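Local coordinates for protein MJ1225 (Methanocaldococcus jannaschii, PDB 3KH5) that is of unknown function but binds AMP and ADP through its CBS domains and is a putative archaeal homologue of the AMPK gamma subunit, at residues S54-D59 and G64-L69. Residues are numbered along the deposited sequence; the frame is centred on the assembly and turned at random.
Sequences SMDIVD and GSKYNL. With AMP (adenosine monophosphate), chain F; ADP (adenosine-5'-diphosphate), chain D.
K66 reaches back from the turn after helix 54-63 to D56, the helix aspartate of the first CBS motif that holds the ribose of ADP in a site shared between CBS motifs. Charge carries the link: K66 NZ lies 2.8 Å from D56 OD1 in a salt bridge, approaching from above the carboxylate plane, 45° out of it. That carboxylate suits a ribose because its two oxygens can accept from two neighbouring hydroxyls: D56 OD1 accepts ADP O3' and D56 OD2 accepts ADP O2', each at 2.6 Å, while T53 N also donates to OD2. Lysine suits its place by length; beyond CG the chain runs extended, bringing NZ to D56, E91 and the carbonyl of I89 together. A methionine in its place would probably leave D56 and E91 without the cation between them and the ribose-binding carboxylate less firmly positioned.

The aliphatic part of K66 crosses D59 at about a right angle, its CD 3.6 Å from D59 OD2. Hydrogen bonds fasten the helix to the turn. G64 N donates to D59 O at 3.1 Å, and G64 is the first residue after the helix to leave helical geometry; having no CB, it lets the D59 carboxylate lie against its backbone. With CG anti to its own nitrogen (chi1 -173°), D59 brings its carboxylate up against the turn, where D59 OD1 accepts K66 N on its syn side at 2.9 Å.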
loop_
_atom_site.group_PDB
_atom_site.type_symbol
_atom_site.label_atom_id
_atom_site.label_comp_id
_atom_site.label_asym_id
_atom_site.label_seq_id
_atom_site.Cartn_x
_atom_site.Cartn_y
_atom_site.Cartn_z
ATOM N N SER A 54 -3.398 2.598 3.709
ATOM C CA SER A 54 -3.819 3.656 2.794
ATOM C C SER A 54 -4.890 3.185 1.816
ATOM O O SER A 54 -5.683 3.989 1.329
ATOM C CB SER A 54 -2.622 4.235 2.035
ATOM O OG SER A 54 -1.902 3.225 1.356
ATOM N N MET A 55 -4.901 1.886 1.529
ATOM C CA MET A 55 -5.911 1.296 0.655
ATOM C C MET A 55 -7.300 1.347 1.266
ATOM O O MET A 55 -8.279 1.569 0.558
ATOM C CB MET A 55 -5.545 -0.140 0.295
ATOM C CG MET A 55 -4.691 -0.210 -0.944
ATOM S SD MET A 55 -5.701 0.091 -2.400
ATOM C CE MET A 55 -4.766 1.479 -3.065
ATOM N N ASP A 56 -7.388 1.152 2.575
ATOM C CA ASP A 56 -8.658 1.305 3.278
ATOM C C ASP A 56 -9.161 2.741 3.200
ATOM O O ASP A 56 -10.369 2.983 3.130
ATOM C CB ASP A 56 -8.501 0.911 4.740
ATOM C CG ASP A 56 -8.181 -0.551 4.912
ATOM O OD1 ASP A 56 -8.951 -1.388 4.396
ATOM O OD2 ASP A 56 -7.170 -0.863 5.579
ATOM N N ILE A 57 -8.224 3.687 3.235
ATOM C CA ILE A 57 -8.549 5.107 3.124
ATOM C C ILE A 57 -9.027 5.421 1.709
ATOM O O ILE A 57 -9.981 6.178 1.530
ATOM C CB ILE A 57 -7.345 6.027 3.484
ATOM C CG1 ILE A 57 -6.859 5.789 4.924
ATOM C CG2 ILE A 57 -7.690 7.518 3.235
ATOM C CD1 ILE A 57 -7.866 6.136 6.028
ATOM N N VAL A 58 -8.364 4.838 0.710
ATOM C CA VAL A 58 -8.774 4.978 -0.698
ATOM C C VAL A 58 -10.181 4.403 -0.949
ATOM O O VAL A 58 -10.963 4.960 -1.725
ATOM C CB VAL A 58 -7.719 4.369 -1.664
ATOM C CG1 VAL A 58 -8.235 4.305 -3.101
ATOM C CG2 VAL A 58 -6.435 5.181 -1.613
ATOM N N ASP A 59 -10.483 3.294 -0.280
ATOM C CA ASP A 59 -11.817 2.686 -0.257
ATOM C C ASP A 59 -12.856 3.676 0.312
ATOM O O ASP A 59 -13.852 4.010 -0.343
ATOM C CB ASP A 59 -11.708 1.411 0.599
ATOM C CG ASP A 59 -12.965 0.557 0.591
ATOM O OD1 ASP A 59 -14.082 1.090 0.455
ATOM O OD2 ASP A 59 -12.827 -0.675 0.767
ATOM N N GLY A 64 -14.452 2.067 -2.694
ATOM C CA GLY A 64 -15.225 0.877 -2.371
ATOM C C GLY A 64 -16.360 1.095 -1.402
ATOM O O GLY A 64 -16.852 2.212 -1.239
ATOM N N SER A 65 -16.746 0.012 -0.735
ATOM C CA SER A 65 -17.942 -0.014 0.101
ATOM C C SER A 65 -17.844 0.897 1.325
ATOM O O SER A 65 -18.866 1.362 1.826
ATOM C CB SER A 65 -18.267 -1.452 0.526
ATOM O OG SER A 65 -19.481 -1.523 1.260
ATOM N N LYS A 66 -16.625 1.160 1.795
ATOM C CA LYS A 66 -16.428 2.008 2.977
ATOM C C LYS A 66 -16.782 3.472 2.711
ATOM O O LYS A 66 -16.968 4.254 3.649
ATOM C CB LYS A 66 -15.001 1.873 3.516
ATOM C CG LYS A 66 -14.720 0.492 4.080
ATOM C CD LYS A 66 -13.236 0.211 4.190
ATOM C CE LYS A 66 -13.021 -1.269 4.467
ATOM N NZ LYS A 66 -11.645 -1.580 4.935
ATOM N N TYR A 67 -16.888 3.826 1.433
ATOM C CA TYR A 67 -17.312 5.163 1.029
ATOM C C TYR A 67 -18.709 5.537 1.521
ATOM O O TYR A 67 -19.029 6.722 1.664
ATOM C CB TYR A 67 -17.245 5.316 -0.488
ATOM C CG TYR A 67 -17.787 6.635 -0.982
ATOM C CD1 TYR A 67 -17.122 7.828 -0.704
ATOM C CD2 TYR A 67 -18.971 6.693 -1.718
ATOM C CE1 TYR A 67 -17.611 9.047 -1.150
ATOM C CE2 TYR A 67 -19.471 7.911 -2.172
ATOM C CZ TYR A 67 -18.786 9.083 -1.882
ATOM O OH TYR A 67 -19.272 10.292 -2.323
ATOM N N ASN A 68 -19.540 4.533 1.780
ATOM C CA ASN A 68 -20.900 4.805 2.226
ATOM C C ASN A 68 -20.998 5.361 3.651
ATOM O O ASN A 68 -22.070 5.809 4.071
ATOM C CB ASN A 68 -21.817 3.598 1.995
ATOM C CG ASN A 68 -22.622 3.716 0.699
ATOM O OD1 ASN A 68 -22.161 4.285 -0.295
ATOM N ND2 ASN A 68 -23.836 3.178 0.713
ATOM N N LEU A 69 -19.877 5.360 4.376
ATOM C CA LEU A 69 -19.795 6.100 5.637
ATOM C C LEU A 69 -19.896 7.610 5.385
ATOM O O LEU A 69 -20.594 8.317 6.114
ATOM C CB LEU A 69 -18.521 5.753 6.422
ATOM C CG LEU A 69 -18.439 6.274 7.871
ATOM C CD1 LEU A 69 -19.572 5.707 8.737
ATOM C CD2 LEU A 69 -17.080 5.939 8.499
HETATM P P AMP F . -26.630 3.997 10.291
HETATM O O1P AMP F . -27.160 2.683 10.723
HETATM O O2P AMP F . -25.097 4.233 10.769
HETATM O O3P AMP F . -27.469 5.218 10.936
HETATM O "O5'" AMP F . -26.694 4.222 8.704
HETATM C "C5'" AMP F . -25.812 5.155 8.089
HETATM C "C4'" AMP F . -25.729 4.953 6.558
HETATM O "O4'" AMP F . -24.326 4.946 6.152
HETATM C "C3'" AMP F . -26.324 3.643 6.024
HETATM O "O3'" AMP F . -26.776 3.821 4.671
HETATM C "C2'" AMP F . -25.143 2.678 6.090
HETATM O "O2'" AMP F . -25.238 1.706 5.041
HETATM C "C1'" AMP F . -23.925 3.576 5.844
HETATM N N9 AMP F . -22.770 3.231 6.713
HETATM C C8 AMP F . -22.691 3.400 8.036
HETATM N N7 AMP F . -21.500 2.983 8.465
HETATM C C5 AMP F . -20.816 2.553 7.411
HETATM C C6 AMP F . -19.544 2.018 7.239
HETATM N N6 AMP F . -18.739 1.849 8.283
HETATM N N1 AMP F . -19.142 1.674 6.002
HETATM C C2 AMP F . -19.940 1.839 4.953
HETATM N N3 AMP F . -21.158 2.347 5.086
HETATM C C4 AMP F . -21.621 2.712 6.295
HETATM P PB ADP D . -0.879 -5.008 1.169
HETATM O O1B ADP D . -1.010 -5.753 -0.115
HETATM O O2B ADP D . 0.277 -3.865 1.081
HETATM O O3B ADP D . -0.479 -5.935 2.434
HETATM P PA ADP D . -2.472 -2.899 0.981
HETATM O O1A ADP D . -3.206 -2.699 -0.289
HETATM O O2A ADP D . -2.495 -1.651 2.028
HETATM O O3A ADP D . -2.223 -4.318 1.640
HETATM O "O5'" ADP D . -3.951 -3.177 1.657
HETATM C "C5'" ADP D . -5.049 -3.893 1.008
HETATM C "C4'" ADP D . -6.117 -4.388 2.033
HETATM O "O4'" ADP D . -5.535 -5.506 2.776
HETATM C "C3'" ADP D . -6.569 -3.344 3.077
HETATM O "O3'" ADP D . -7.980 -3.484 3.290
HETATM C "C2'" ADP D . -5.778 -3.736 4.329
HETATM O "O2'" ADP D . -6.459 -3.369 5.540
HETATM C "C1'" ADP D . -5.717 -5.253 4.191
HETATM N N9 ADP D . -4.554 -5.816 4.938
HETATM C C8 ADP D . -3.269 -5.441 4.903
HETATM N N7 ADP D . -2.559 -6.221 5.729
HETATM C C5 ADP D . -3.398 -7.089 6.285
HETATM C C6 ADP D . -3.264 -8.125 7.201
HETATM N N6 ADP D . -2.079 -8.424 7.725
HETATM N N1 ADP D . -4.360 -8.821 7.550
HETATM C C2 ADP D . -5.554 -8.541 7.042
HETATM N N3 ADP D . -5.714 -7.560 6.167
HETATM C C4 ADP D . -4.659 -6.828 5.778
#